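Local coordinates for protein Cas13d (uncultured Ruminococcus sp, PDB 6IV9) that probably matures its own CRISPR RNA and, guided by that RNA, cleaves target RNA through two HEPN domains, at residues N308-D311 with P312-D316; F222-P225 with D226-N229. The protein carries 2 engineered substitutions. One frame throughout, in Å; residues are numbered along the deposited sequence.

Both contacts are local turns at helix ends on the surface of the chain, and they lie in series, contact 2 (222-229) preceding contact 1 (308-316). Their centres are 19 Å apart and their nearest atoms about 7 Å apart, without touching. The short helix 219-223 bridges them: Glu-313 of contact 1 accepts from the backbone N of Tyr-219 at its start, whereas the C-terminal end of that helix, with Phe-222, runs into contact 2. Tyr-278 of helix 267-291 meets both Tyr-314 and Phe-222. Neither contact reaches the bound nucleic acid, whose nearest atoms are about 20 Å from contact 1 and about 30 Å from contact 2.

Contact 1: N308-D311 with P312-D316; sequences NNID and PEYRD
Ile-310 and Tyr-314 meet at about a right angle, the aliphatic chain laying its CD1 over one face of the ring. This CH-pi contact brings CD1 of Ile-310 to 3.8 Å from the ring centroid of Tyr-314; the methyl is displaced toward the rim, nearest CG. CG1 of Ile-310 stands between its own backbone N and carbonyl carbon (chi1 55°), and from there the extended chain carries CD1 across to the tyrosine. Beyond the ring, the Tyr-314 hydroxyl is hydrogen-bonded to the carbonyl O of Asn-217, and the Tyr-314 side chain touches Tyr-278, Ala-282 and Ile-283 of helix 267-291.

Asp-311 is the N-cap of helix 312-330, followed by Pro-312, which has no N-H to satisfy. Through its anti lone pair, OD1 of Asp-311 accepts the nearly straight bond from N of Glu-313 (2.9 Å, 165°), while its carbonyl O accepts from N of Tyr-314 at 3.1 Å. The same carbonyl O lies at the edge of the tyrosine ring. With an alanine here the amide of Glu-313 would probably be left without its capping acceptor, and the start of the helix would be held less firmly. Glu-313 carries its carboxylate past the cap; OE2 takes hydrogen bonds from NE2 of His-279 and N of Tyr-219, which probably offset the closeness of two like charges, OE1 of Glu-313 lying 4.0 Å from OD1 of Asp-311.

Arg-315 bends back at chi3 (-67°) toward the preceding turn. Its NH1 donates to O of Ile-310 at 2.9 Å, from above the carbonyl plane, and also to O of Ile-307, while O of Asn-308 lies over one face of the guanidinium.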
# COMPACT_ATOMS: atom_id res chain seq x y z
N ASN A 308 18.77 7.86 -12.77
CA ASN A 308 20.04 7.52 -13.46
C ASN A 308 20.67 8.75 -14.10
O ASN A 308 21.78 8.63 -14.54
CB ASN A 308 19.81 6.43 -14.50
CG ASN A 308 19.28 5.15 -13.89
OD1 ASN A 308 20.02 4.38 -13.32
ND2 ASN A 308 17.99 4.94 -14.00
N ASN A 309 19.98 9.88 -14.12
CA ASN A 309 20.46 11.11 -14.80
C ASN A 309 20.90 12.20 -13.82
O ASN A 309 21.64 13.07 -14.23
CB ASN A 309 19.38 11.70 -15.69
CG ASN A 309 19.09 10.82 -16.88
OD1 ASN A 309 19.87 9.94 -17.20
ND2 ASN A 309 17.97 11.06 -17.52
N ILE A 310 20.47 12.15 -12.56
CA ILE A 310 20.85 13.20 -11.57
C ILE A 310 22.27 12.95 -11.06
O ILE A 310 22.84 11.95 -11.42
CB ILE A 310 19.83 13.32 -10.41
CG1 ILE A 310 19.61 11.98 -9.72
CG2 ILE A 310 18.54 13.94 -10.90
CD1 ILE A 310 18.80 12.08 -8.46
N ASP A 311 22.75 13.83 -10.20
CA ASP A 311 24.15 13.73 -9.73
C ASP A 311 24.37 12.36 -9.09
O ASP A 311 23.52 11.92 -8.37
CB ASP A 311 24.49 14.81 -8.71
CG ASP A 311 25.97 14.92 -8.45
OD1 ASP A 311 26.50 14.12 -7.70
OD2 ASP A 311 26.57 15.81 -9.03
N PRO A 312 25.55 11.75 -9.25
CA PRO A 312 25.84 10.43 -8.71
C PRO A 312 25.77 10.37 -7.18
O PRO A 312 25.64 9.31 -6.65
CB PRO A 312 27.29 10.15 -9.13
CG PRO A 312 27.55 11.10 -10.25
CD PRO A 312 26.68 12.30 -9.99
N GLU A 313 25.83 11.51 -6.51
CA GLU A 313 25.77 11.53 -5.02
C GLU A 313 24.42 10.95 -4.56
O GLU A 313 24.37 10.32 -3.54
CB GLU A 313 26.09 12.91 -4.47
CG GLU A 313 25.07 13.98 -4.77
CD GLU A 313 25.33 15.29 -4.05
OE1 GLU A 313 26.47 15.70 -4.03
OE2 GLU A 313 24.41 15.87 -3.52
N TYR A 314 23.36 11.20 -5.31
CA TYR A 314 22.03 10.66 -4.94
C TYR A 314 22.06 9.13 -4.99
O TYR A 314 21.54 8.50 -4.12
CB TYR A 314 20.97 11.17 -5.91
CG TYR A 314 20.51 12.57 -5.65
CD1 TYR A 314 21.21 13.65 -6.13
CD2 TYR A 314 19.37 12.81 -4.92
CE1 TYR A 314 20.78 14.94 -5.90
CE2 TYR A 314 18.92 14.09 -4.68
CZ TYR A 314 19.63 15.17 -5.17
OH TYR A 314 19.17 16.41 -4.93
N ARG A 315 22.70 8.59 -6.01
CA ARG A 315 22.83 7.12 -6.18
C ARG A 315 23.66 6.54 -5.04
O ARG A 315 23.41 5.43 -4.67
CB ARG A 315 23.24 6.76 -7.61
CG ARG A 315 22.16 7.07 -8.63
CD ARG A 315 22.43 6.54 -10.01
NE ARG A 315 23.57 7.19 -10.62
CZ ARG A 315 23.56 8.41 -11.10
NH1 ARG A 315 22.45 9.11 -11.11
NH2 ARG A 315 24.67 8.93 -11.56
N ASP A 316 24.63 7.29 -4.56
CA ASP A 316 25.46 6.82 -3.42
C ASP A 316 24.56 6.67 -2.19
O ASP A 316 24.75 5.75 -1.44
CB ASP A 316 26.62 7.77 -3.17
CG ASP A 316 27.70 7.63 -4.22
OD1 ASP A 316 27.73 6.62 -4.89
OD2 ASP A 316 28.48 8.54 -4.34

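Contact 2: F222-P225 with D226-N229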
# COMPACT_ATOMS: atom_id res chain seq x y z
N PHE A 222 22.27 23.06 -2.35
CA PHE A 222 21.17 23.21 -1.37
C PHE A 222 21.63 23.98 -0.14
O PHE A 222 20.90 24.81 0.31
CB PHE A 222 20.73 21.82 -0.91
CG PHE A 222 19.67 21.77 0.15
CD1 PHE A 222 18.45 22.38 -0.04
CD2 PHE A 222 19.88 21.08 1.33
CE1 PHE A 222 17.46 22.30 0.92
CE2 PHE A 222 18.90 21.01 2.29
CZ PHE A 222 17.69 21.62 2.09
N THR A 223 22.81 23.66 0.37
CA THR A 223 23.33 24.30 1.61
C THR A 223 24.02 25.63 1.33
O THR A 223 24.15 26.40 2.27
CB THR A 223 24.13 23.29 2.43
OG1 THR A 223 25.19 22.82 1.61
CG2 THR A 223 23.30 22.12 2.88
N HIS A 224 24.42 25.89 0.09
CA HIS A 224 25.07 27.18 -0.27
C HIS A 224 24.40 27.73 -1.52
O HIS A 224 25.06 27.83 -2.54
CB HIS A 224 26.55 26.96 -0.55
CG HIS A 224 27.27 26.27 0.55
ND1 HIS A 224 27.58 26.88 1.72
CD2 HIS A 224 27.75 25.02 0.64
CE1 HIS A 224 28.21 26.04 2.50
NE2 HIS A 224 28.32 24.90 1.86
N PRO A 225 23.11 28.12 -1.46
CA PRO A 225 22.41 28.62 -2.62
C PRO A 225 23.04 29.90 -3.19
O PRO A 225 23.02 30.08 -4.38
CB PRO A 225 20.97 28.86 -2.16
CG PRO A 225 21.02 28.82 -0.67
CD PRO A 225 22.29 28.10 -0.28
N ASP A 226 23.53 30.77 -2.31
CA ASP A 226 24.09 32.08 -2.73
C ASP A 226 25.31 31.89 -3.63
O ASP A 226 25.44 32.63 -4.57
CB ASP A 226 24.34 32.99 -1.53
CG ASP A 226 23.08 33.55 -0.90
OD1 ASP A 226 23.13 33.96 0.26
OD2 ASP A 226 22.06 33.58 -1.58
N LYS A 227 26.17 30.91 -3.33
CA LYS A 227 27.39 30.63 -4.13
C LYS A 227 27.00 30.05 -5.48
O LYS A 227 27.89 29.77 -6.28
CB LYS A 227 28.32 29.65 -3.41
CG LYS A 227 28.72 30.04 -2.00
CD LYS A 227 29.85 29.19 -1.46
CE LYS A 227 30.14 29.38 0.02
NZ LYS A 227 31.00 28.30 0.55
N SER A 228 25.71 29.82 -5.66
CA SER A 228 25.15 29.25 -6.90
C SER A 228 25.02 30.31 -7.99
O SER A 228 25.07 31.50 -7.67
CB SER A 228 23.81 28.63 -6.63
OG SER A 228 23.26 28.12 -7.82
N ASN A 229 24.78 29.86 -9.22
CA ASN A 229 24.59 30.72 -10.40
C ASN A 229 23.11 30.69 -10.77
O ASN A 229 22.80 30.75 -11.96
CB ASN A 229 25.41 30.21 -11.58
CG ASN A 229 25.18 28.73 -11.79
OD1 ASN A 229 24.68 28.05 -10.90
ND2 ASN A 229 25.53 28.24 -12.96
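Pro-225 to Ser-228 form a type I beta turn just after helix 219-223, where His-224 is the first residue to leave helical backbone angles. The usual closing bond, from N of Ser-228 to O of Pro-225, measures 3.0 Å, but the position of that oxygen is less certain. One residue earlier, N of Lys-227 makes a weak bond to O of His-224 at 3.4 Å.

At the entrance to the turn, His-224 lies side by side with Lys-227, pointing the same way. In both, CG is turned anti to the carbonyl carbon (chi1 -53° and -54°), which sets the two chains alongside one another. CG of the lysine passes 4.0 Å from CB of the histidine, and its extended chain then brings the ammonium over one face of the imidazole, offset toward the rim, with NZ of Lys-227 3.9 Å from ND1 of His-224.

Pro-225 and Asp-226 face helix 232-251. The Pro-225 ring packs on Ile-238 and Lys-239, and OD2 of Asp-226 forms a salt bridge with Lys-239. Lys-235 donates to the backbone oxygens of both Asp-226 and Ser-228, so one ammonium group grips the turn at two points. OG of Ser-228 makes a weak bond to N of Leu-230.

With NZ of Lys-227 over the imidazole face, its positive charge would probably make protonation of His-224 somewhat less favourable; the pair is otherwise held by aliphatic packing.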